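Local atomic coordinates of putative cell surface hydrolase (Lactobacillus plantarum, PDB entry 3LP5), a protein that is probably a hydrolase of the alpha/beta-hydrolase fold acting at the cell surface, its substrate not known. Residues 3-17 against 58-72. Residues are numbered along the deposited sequence; the frame is centred on the assembly and turned at random.
Sequences RMAPVIMVPGSSASQ and DNEPFIVIGFANNRD
The Phe62 ring is met obliquely by Met9 and Val7. Met9 SD lies 5.0 Å from the centroid of the Phe62 ring, 27° off its normal, a Met-aromatic contact. Met9 CG stands anti to its carbonyl carbon (chi1 -49°), beside the backbone N, which carries the sulfur over toward the Phe62 ring. Val7 lies alongside the ring and points the same way, with CB 3.9 Å from Phe62 CD1. His35 stacks on Phe62, and Leu27 and Ile24 of helix 17-30 cover this face of the sheet. A second ring, Phe67, is met obliquely by Val10 CG1, 3.8 Å from Phe67 CE2.

The backbones of strands 7-10 and 62-67 run parallel. Met9 is gripped at both ends of its backbone: its N donates to Ile63 O at 2.8 Å, and its O accepts from Ile65 N. Val7 is held likewise by Pro61 O and Ile63 N. On the other sheet face Ile8 CG2 packs tightly on Ile65 CD1 at 3.4 Å, and Pro6 CB rests on Ile63 CD1. Helix 74-92 covers Ile65 and Phe67.

Beyond the strands, water 1 accepts from Asn70 ND2 at 2.6 Å and lies near Gly12 O and Gln17 OE1. Gln17 NE2 bonds to Asp21 OD1 in its own helix 17-30. Water 2 joins Ser14 N to Asn70 OD1. Ser13 OG gives Asp72 OD2 a weak bond at 3.3 Å.

With an alanine here in place of Phe62, a gap would probably open beside Met9 and Val7, and His35 would lose its stacking partner. The chemistry implies that backbone bonds and apolar packing set the register of two neighbouring strands of the alpha/beta-hydrolase sheet, while the loops after them are joined by water and a weak polar link.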
ATOM      1  N   ARG A   3      13.704 -17.334   3.392  1.00 29.90           N
ATOM      2  CA  ARG A   3      14.336 -16.372   4.287  1.00 29.15           C
ATOM      3  C   ARG A   3      14.089 -14.933   3.881  1.00 26.19           C
ATOM      4  O   ARG A   3      13.918 -14.098   4.754  1.00 24.91           O
ATOM      5  CB  ARG A   3      15.828 -16.658   4.474  1.00 29.51           C
ATOM      6  CG  ARG A   3      16.051 -17.720   5.546  1.00 36.36           C
ATOM      7  CD  ARG A   3      16.261 -17.186   7.012  1.00 42.82           C
ATOM      8  NE  ARG A   3      16.694 -18.305   7.862  1.00 46.71           N
ATOM      9  CZ  ARG A   3      17.906 -18.884   7.815  1.00 49.82           C
ATOM     10  NH1 ARG A   3      18.854 -18.453   6.980  1.00 50.54           N
ATOM     11  NH2 ARG A   3      18.186 -19.905   8.617  1.00 50.30           N
ATOM     12  N   MET A   4      14.094 -14.642   2.578  1.00 24.13           N
ATOM     13  CA  MET A   4      13.761 -13.284   2.102  1.00 22.14           C
ATOM     14  C   MET A   4      12.247 -13.098   2.113  1.00 20.90           C
ATOM     15  O   MET A   4      11.510 -13.980   1.590  1.00 19.83           O
ATOM     16  CB  MET A   4      14.318 -12.984   0.688  1.00 22.19           C
ATOM     17  CG  MET A   4      14.098 -11.536   0.198  1.00 22.18           C
ATOM     18  SD  MET A   4      14.388 -11.208  -1.592  1.00 22.66           S
ATOM     19  CE  MET A   4      13.486 -12.566  -2.257  1.00 27.39           C
ATOM     20  N   ALA A   5      11.789 -12.016   2.766  1.00 17.77           N
ATOM     21  CA  ALA A   5      10.424 -11.516   2.579  1.00 16.06           C
ATOM     22  C   ALA A   5      10.437 -10.006   2.367  1.00 14.50           C
ATOM     23  O   ALA A   5      10.555  -9.244   3.305  1.00 15.16           O
ATOM     24  CB  ALA A   5       9.492 -11.911   3.751  1.00 16.95           C
ATOM     25  N   PRO A   6      10.301  -9.567   1.120  1.00 13.36           N
ATOM     26  CA  PRO A   6      10.506  -8.165   0.794  1.00 12.96           C
ATOM     27  C   PRO A   6       9.279  -7.359   1.240  1.00 13.12           C
ATOM     28  O   PRO A   6       8.240  -7.949   1.469  1.00 12.12           O
ATOM     29  CB  PRO A   6      10.665  -8.181  -0.706  1.00 14.01           C
ATOM     30  CG  PRO A   6       9.849  -9.393  -1.165  1.00 13.27           C
ATOM     31  CD  PRO A   6       9.928 -10.390  -0.042  1.00 13.08           C
ATOM     32  N   VAL A   7       9.451  -6.064   1.501  1.00 11.89           N
ATOM     33  CA  VAL A   7       8.310  -5.197   1.700  1.00 12.13           C
ATOM     34  C   VAL A   7       8.122  -4.440   0.348  1.00 11.95           C
ATOM     35  O   VAL A   7       8.968  -3.588  -0.022  1.00 13.54           O
ATOM     36  CB  VAL A   7       8.573  -4.185   2.786  1.00 11.92           C
ATOM     37  CG1 VAL A   7       7.315  -3.325   3.040  1.00 11.17           C
ATOM     38  CG2 VAL A   7       9.020  -4.871   4.034  1.00 15.51           C
ATOM     39  N   ILE A   8       7.063  -4.754  -0.394  1.00 10.90           N
ATOM     40  CA  ILE A   8       6.832  -4.146  -1.728  1.00 11.68           C
ATOM     41  C   ILE A   8       5.911  -2.915  -1.655  1.00 12.74           C
ATOM     42  O   ILE A   8       4.836  -3.014  -1.125  1.00 11.97           O
ATOM     43  CB  ILE A   8       6.306  -5.205  -2.730  1.00 12.34           C
ATOM     44  CG1 ILE A   8       7.263  -6.420  -2.702  1.00 12.10           C
ATOM     45  CG2 ILE A   8       6.220  -4.601  -4.150  1.00  9.35           C
ATOM     46  CD1 ILE A   8       6.800  -7.739  -3.466  1.00 11.96           C
ATOM     47  N   MET A   9       6.396  -1.741  -2.093  1.00 12.87           N
ATOM     48  CA  MET A   9       5.709  -0.468  -1.845  1.00 13.57           C
ATOM     49  C   MET A   9       5.320   0.158  -3.170  1.00 13.78           C
ATOM     50  O   MET A   9       6.143   0.236  -4.107  1.00 12.70           O
ATOM     51  CB  MET A   9       6.600   0.514  -1.062  1.00 13.28           C
ATOM     52  CG  MET A   9       7.310  -0.122   0.268  1.00 15.55           C
ATOM     53  SD  MET A   9       8.567   1.011   1.004  1.00 19.53           S
ATOM     54  CE  MET A   9       9.994   0.325   0.187  1.00 26.45           C
ATOM     55  N   VAL A  10       4.078   0.625  -3.255  1.00 13.61           N
ATOM     56  CA  VAL A  10       3.515   1.152  -4.503  1.00 12.62           C
ATOM     57  C   VAL A  10       2.893   2.481  -4.192  1.00 13.98           C
ATOM     58  O   VAL A  10       1.985   2.590  -3.343  1.00 14.08           O
ATOM     59  CB  VAL A  10       2.379   0.242  -5.090  1.00 13.54           C
ATOM     60  CG1 VAL A  10       1.792   0.878  -6.378  1.00 10.88           C
ATOM     61  CG2 VAL A  10       2.937  -1.165  -5.421  1.00 13.96           C
ATOM     62  N   PRO A  11       3.395   3.513  -4.843  1.00 13.28           N
ATOM     63  CA  PRO A  11       2.943   4.837  -4.522  1.00 13.93           C
ATOM     64  C   PRO A  11       1.746   5.233  -5.416  1.00 13.75           C
ATOM     65  O   PRO A  11       1.240   4.407  -6.144  1.00 13.41           O
ATOM     66  CB  PRO A  11       4.196   5.687  -4.803  1.00 12.97           C
ATOM     67  CG  PRO A  11       4.769   5.033  -6.095  1.00 13.69           C
ATOM     68  CD  PRO A  11       4.499   3.507  -5.826  1.00 13.41           C
ATOM     69  N   GLY A  12       1.248   6.449  -5.278  1.00 15.18           N
ATOM     70  CA  GLY A  12       0.096   6.943  -6.019  1.00 16.86           C
ATOM     71  C   GLY A  12       0.500   7.937  -7.099  1.00 18.76           C
ATOM     72  O   GLY A  12       1.561   7.824  -7.705  1.00 18.08           O
ATOM     73  N   SER A  13      -0.333   8.941  -7.327  1.00 20.05           N
ATOM     74  CA  SER A  13      -0.051   9.927  -8.360  1.00 21.40           C
ATOM     75  C   SER A  13       0.999  10.963  -7.949  1.00 20.66           C
ATOM     76  O   SER A  13       1.434  11.001  -6.789  1.00 20.22           O
ATOM     77  CB  SER A  13      -1.354  10.611  -8.740  1.00 22.06           C
ATOM     78  OG  SER A  13      -1.881  11.277  -7.614  1.00 27.26           O
ATOM     79  N   SER A  14       1.416  11.806  -8.883  1.00 20.04           N
ATOM     80  CA  SER A  14       2.524  12.690  -8.572  1.00 21.07           C
ATOM     81  C   SER A  14       2.288  13.736  -7.462  1.00 21.05           C
ATOM     82  O   SER A  14       3.248  14.115  -6.786  1.00 20.51           O
ATOM     83  CB  SER A  14       3.195  13.295  -9.821  1.00 21.66           C
ATOM     84  OG  SER A  14       2.376  14.260 -10.412  1.00 25.69           O
ATOM     85  N   ALA A  15       1.038  14.181  -7.277  1.00 21.53           N
ATOM     86  CA  ALA A  15       0.673  15.066  -6.147  1.00 23.27           C
ATOM     87  C   ALA A  15       1.117  14.479  -4.793  1.00 23.93           C
ATOM     88  O   ALA A  15       1.512  15.209  -3.895  1.00 24.36           O
ATOM     89  CB  ALA A  15      -0.846  15.354  -6.132  1.00 23.32           C
ATOM     90  N   SER A  16       1.094  13.168  -4.665  1.00 23.50           N
ATOM     91  CA  SER A  16       1.415  12.552  -3.389  1.00 24.56           C
ATOM     92  C   SER A  16       2.849  11.969  -3.345  1.00 24.35           C
ATOM     93  O   SER A  16       3.264  11.376  -2.300  1.00 24.94           O
ATOM     94  CB  SER A  16       0.318  11.501  -3.036  1.00 25.21           C
ATOM     95  OG  SER A  16       0.277  10.441  -3.979  1.00 26.41           O
ATOM     96  N   GLN A  17       3.634  12.212  -4.415  1.00 23.21           N
ATOM     97  CA  GLN A  17       5.043  11.714  -4.504  1.00 22.89           C
ATOM     98  C   GLN A  17       6.005  12.214  -3.385  1.00 21.31           C
ATOM     99  O   GLN A  17       6.813  11.432  -2.870  1.00 20.44           O
ATOM    100  CB  GLN A  17       5.681  11.937  -5.897  1.00 22.76           C
ATOM    101  CG  GLN A  17       6.893  11.035  -6.231  1.00 23.35           C
ATOM    102  CD  GLN A  17       6.513   9.546  -6.223  1.00 29.90           C
ATOM    103  OE1 GLN A  17       5.556   9.124  -6.905  1.00 28.16           O
ATOM    104  NE2 GLN A  17       7.229   8.747  -5.408  1.00 28.66           N
ATOM    105  N   ASP A  58      20.206  -9.599   2.702  1.00 20.37           N
ATOM    106  CA  ASP A  58      19.090  -8.802   3.301  1.00 20.25           C
ATOM    107  C   ASP A  58      17.800  -9.675   3.261  1.00 20.01           C
ATOM    108  O   ASP A  58      17.336 -10.046   2.182  1.00 19.20           O
ATOM    109  CB  ASP A  58      18.946  -7.463   2.535  1.00 19.58           C
ATOM    110  CG  ASP A  58      17.876  -6.514   3.124  1.00 21.22           C
ATOM    111  OD1 ASP A  58      17.159  -6.856   4.098  1.00 19.08           O
ATOM    112  OD2 ASP A  58      17.739  -5.397   2.579  1.00 22.23           O
ATOM    113  N   ASN A  59      17.269 -10.002   4.452  1.00 19.52           N
ATOM    114  CA  ASN A  59      16.073 -10.810   4.643  1.00 19.82           C
ATOM    115  C   ASN A  59      14.778  -9.965   4.415  1.00 18.56           C
ATOM    116  O   ASN A  59      13.708 -10.514   4.251  1.00 17.31           O
ATOM    117  CB  ASN A  59      16.008 -11.318   6.094  1.00 20.28           C
ATOM    118  CG  ASN A  59      17.156 -12.270   6.471  1.00 27.16           C
ATOM    119  OD1 ASN A  59      17.812 -12.917   5.602  1.00 28.57           O
ATOM    120  ND2 ASN A  59      17.387 -12.396   7.808  1.00 29.71           N
ATOM    121  N   GLU A  60      14.897  -8.642   4.438  1.00 17.52           N
ATOM    122  CA  GLU A  60      13.718  -7.755   4.350  1.00 17.97           C
ATOM    123  C   GLU A  60      13.971  -6.519   3.488  1.00 17.14           C
ATOM    124  O   GLU A  60      13.988  -5.371   3.987  1.00 16.92           O
ATOM    125  CB  GLU A  60      13.280  -7.378   5.752  1.00 18.26           C
ATOM    126  CG  GLU A  60      11.901  -6.860   5.810  1.00 22.98           C
ATOM    127  CD  GLU A  60      11.446  -6.844   7.246  1.00 31.88           C
ATOM    128  OE1 GLU A  60      10.736  -7.785   7.655  1.00 31.12           O
ATOM    129  OE2 GLU A  60      11.884  -5.922   7.984  1.00 35.74           O
ATOM    130  N   PRO A  61      14.208  -6.744   2.169  1.00 15.93           N
ATOM    131  CA  PRO A  61      14.474  -5.591   1.337  1.00 15.70           C
ATOM    132  C   PRO A  61      13.180  -4.814   1.040  1.00 15.54           C
ATOM    133  O   PRO A  61      12.086  -5.401   1.032  1.00 15.27           O
ATOM    134  CB  PRO A  61      15.039  -6.209   0.045  1.00 16.05           C
ATOM    135  CG  PRO A  61      14.451  -7.621   0.034  1.00 16.33           C
ATOM    136  CD  PRO A  61      14.415  -8.021   1.458  1.00 15.24           C
ATOM    137  N   PHE A  62      13.344  -3.503   0.835  1.00 13.57           N
ATOM    138  CA  PHE A  62      12.260  -2.638   0.418  1.00 14.00           C
ATOM    139  C   PHE A  62      12.314  -2.622  -1.090  1.00 13.22           C
ATOM    140  O   PHE A  62      13.362  -2.302  -1.683  1.00 14.75           O
ATOM    141  CB  PHE A  62      12.492  -1.199   0.916  1.00 14.03           C
ATOM    142  CG  PHE A  62      12.369  -1.010   2.433  1.00 15.07           C
ATOM    143  CD1 PHE A  62      11.791  -1.988   3.255  1.00 17.84           C
ATOM    144  CD2 PHE A  62      12.794   0.189   3.020  1.00 15.38           C
ATOM    145  CE1 PHE A  62      11.642  -1.800   4.640  1.00 16.10           C
ATOM    146  CE2 PHE A  62      12.684   0.380   4.424  1.00 16.15           C
ATOM    147  CZ  PHE A  62      12.110  -0.610   5.222  1.00 16.44           C
ATOM    148  N   ILE A  63      11.220  -2.950  -1.733  1.00 13.33           N
ATOM    149  CA  ILE A  63      11.172  -2.840  -3.179  1.00 12.99           C
ATOM    150  C   ILE A  63      10.064  -1.823  -3.575  1.00 14.14           C
ATOM    151  O   ILE A  63       8.893  -2.039  -3.237  1.00 14.33           O
ATOM    152  CB  ILE A  63      10.944  -4.220  -3.771  1.00 12.49           C
ATOM    153  CG1 ILE A  63      12.034  -5.202  -3.276  1.00 10.44           C
ATOM    154  CG2 ILE A  63      10.958  -4.134  -5.297  1.00 14.14           C
ATOM    155  CD1 ILE A  63      11.755  -6.695  -3.790  1.00 12.58           C
ATOM    156  N   VAL A  64      10.425  -0.697  -4.227  1.00 13.07           N
ATOM    157  CA  VAL A  64       9.416   0.274  -4.661  1.00 13.91           C
ATOM    158  C   VAL A  64       9.063  -0.112  -6.072  1.00 14.24           C
ATOM    159  O   VAL A  64       9.965  -0.319  -6.895  1.00 15.21           O
ATOM    160  CB  VAL A  64       9.976   1.722  -4.667  1.00 13.90           C
ATOM    161  CG1 VAL A  64       8.923   2.783  -5.227  1.00 15.99           C
ATOM    162  CG2 VAL A  64      10.397   2.103  -3.259  1.00 14.82           C
ATOM    163  N   ILE A  65       7.779  -0.206  -6.364  1.00 12.65           N
ATOM    164  CA  ILE A  65       7.320  -0.419  -7.732  1.00 12.87           C
ATOM    165  C   ILE A  65       6.403   0.722  -8.108  1.00 13.59           C
ATOM    166  O   ILE A  65       5.325   0.847  -7.508  1.00 13.87           O
ATOM    167  CB  ILE A  65       6.556  -1.777  -7.908  1.00 11.30           C
ATOM    168  CG1 ILE A  65       7.446  -2.945  -7.494  1.00 13.09           C
ATOM    169  CG2 ILE A  65       6.054  -1.913  -9.391  1.00 13.76           C
ATOM    170  CD1 ILE A  65       6.754  -4.265  -7.522  1.00 11.72           C
ATOM    171  N   GLY A  66       6.826   1.569  -9.062  1.00 13.13           N
ATOM    172  CA  GLY A  66       5.928   2.592  -9.585  1.00 12.87           C
ATOM    173  C   GLY A  66       5.857   2.569 -11.088  1.00 13.19           C
ATOM    174  O   GLY A  66       6.379   1.643 -11.756  1.00 14.16           O
ATOM    175  N   PHE A  67       5.171   3.551 -11.629  1.00 12.64           N
ATOM    176  CA  PHE A  67       4.782   3.500 -13.053  1.00 13.07           C
ATOM    177  C   PHE A  67       5.069   4.812 -13.739  1.00 13.12           C
ATOM    178  O   PHE A  67       4.758   5.860 -13.160  1.00 14.19           O
ATOM    179  CB  PHE A  67       3.280   3.171 -13.139  1.00 11.68           C
ATOM    180  CG  PHE A  67       2.861   2.058 -12.219  1.00 13.56           C
ATOM    181  CD1 PHE A  67       3.181   0.740 -12.517  1.00 13.82           C
ATOM    182  CD2 PHE A  67       2.210   2.354 -10.996  1.00 13.67           C
ATOM    183  CE1 PHE A  67       2.826  -0.305 -11.645  1.00 12.40           C
ATOM    184  CE2 PHE A  67       1.869   1.354 -10.131  1.00 12.14           C
ATOM    185  CZ  PHE A  67       2.200  -0.002 -10.436  1.00 11.96           C
ATOM    186  N   ALA A  68       5.571   4.761 -14.989  1.00 12.93           N
ATOM    187  CA  ALA A  68       5.733   5.962 -15.814  1.00 11.91           C
ATOM    188  C   ALA A  68       4.358   6.599 -15.899  1.00 12.72           C
ATOM    189  O   ALA A  68       4.234   7.824 -15.718  1.00 12.77           O
ATOM    190  CB  ALA A  68       6.251   5.641 -17.247  1.00 10.60           C
ATOM    191  N   ASN A  69       3.316   5.789 -16.133  1.00 11.11           N
ATOM    192  CA  ASN A  69       1.946   6.365 -16.113  1.00 11.48           C
ATOM    193  C   ASN A  69       1.378   6.127 -14.735  1.00 11.38           C
ATOM    194  O   ASN A  69       0.812   5.019 -14.449  1.00  9.23           O
ATOM    195  CB  ASN A  69       0.999   5.759 -17.176  1.00 11.81           C
ATOM    196  CG  ASN A  69      -0.488   6.167 -16.955  1.00 14.20           C
ATOM    197  OD1 ASN A  69      -0.822   6.916 -16.008  1.00 14.18           O
ATOM    198  ND2 ASN A  69      -1.395   5.641 -17.807  1.00 14.15           N
ATOM    199  N   ASN A  70       1.546   7.133 -13.864  1.00 11.37           N
ATOM    200  CA  ASN A  70       1.041   7.030 -12.476  1.00 12.62           C
ATOM    201  C   ASN A  70      -0.193   7.878 -12.216  1.00 12.14           C
ATOM    202  O   ASN A  70      -0.474   8.229 -11.067  1.00 13.55           O
ATOM    203  CB  ASN A  70       2.141   7.374 -11.435  1.00 12.74           C
ATOM    204  CG  ASN A  70       2.664   8.814 -11.598  1.00 14.74           C
ATOM    205  OD1 ASN A  70       2.340   9.476 -12.550  1.00 16.89           O
ATOM    206  ND2 ASN A  70       3.469   9.261 -10.683  1.00 17.92           N
ATOM    207  N   ARG A  71      -0.950   8.175 -13.259  1.00 12.26           N
ATOM    208  CA  ARG A  71      -2.110   9.080 -13.161  1.00 12.55           C
ATOM    209  C   ARG A  71      -3.376   8.486 -12.570  1.00 14.04           C
ATOM    210  O   ARG A  71      -3.520   7.265 -12.456  1.00 12.00           O
ATOM    211  CB  ARG A  71      -2.456   9.619 -14.564  1.00 13.55           C
ATOM    212  CG  ARG A  71      -1.439  10.574 -15.039  1.00 16.81           C
ATOM    213  CD  ARG A  71      -1.908  11.169 -16.302  1.00 20.64           C
ATOM    214  NE  ARG A  71      -1.248  10.446 -17.354  1.00 22.05           N
ATOM    215  CZ  ARG A  71      -1.788   9.543 -18.132  1.00 23.14           C
ATOM    216  NH1 ARG A  71      -3.096   9.255 -18.019  1.00 29.85           N
ATOM    217  NH2 ARG A  71      -1.005   8.962 -19.061  1.00 18.82           N
ATOM    218  N   ASP A  72      -4.328   9.365 -12.239  1.00 15.29           N
ATOM    219  CA  ASP A  72      -5.463   8.959 -11.422  1.00 17.72           C
ATOM    220  C   ASP A  72      -6.464   8.300 -12.316  1.00 16.20           C
ATOM    221  O   ASP A  72      -6.336   8.387 -13.520  1.00 16.51           O
ATOM    222  CB  ASP A  72      -6.125  10.177 -10.764  1.00 18.02           C
ATOM    223  CG  ASP A  72      -5.447  10.593  -9.453  1.00 27.42           C
ATOM    224  OD1 ASP A  72      -5.728  11.740  -8.990  1.00 34.44           O
ATOM    225  OD2 ASP A  72      -4.606   9.817  -8.894  1.00 32.74           O
TER
HETATM  226  O   HOH W   1       4.156   7.941  -8.508  1.00 21.25           O
HETATM  227  O   HOH W   2       0.399  11.747 -11.432  1.00 27.73           O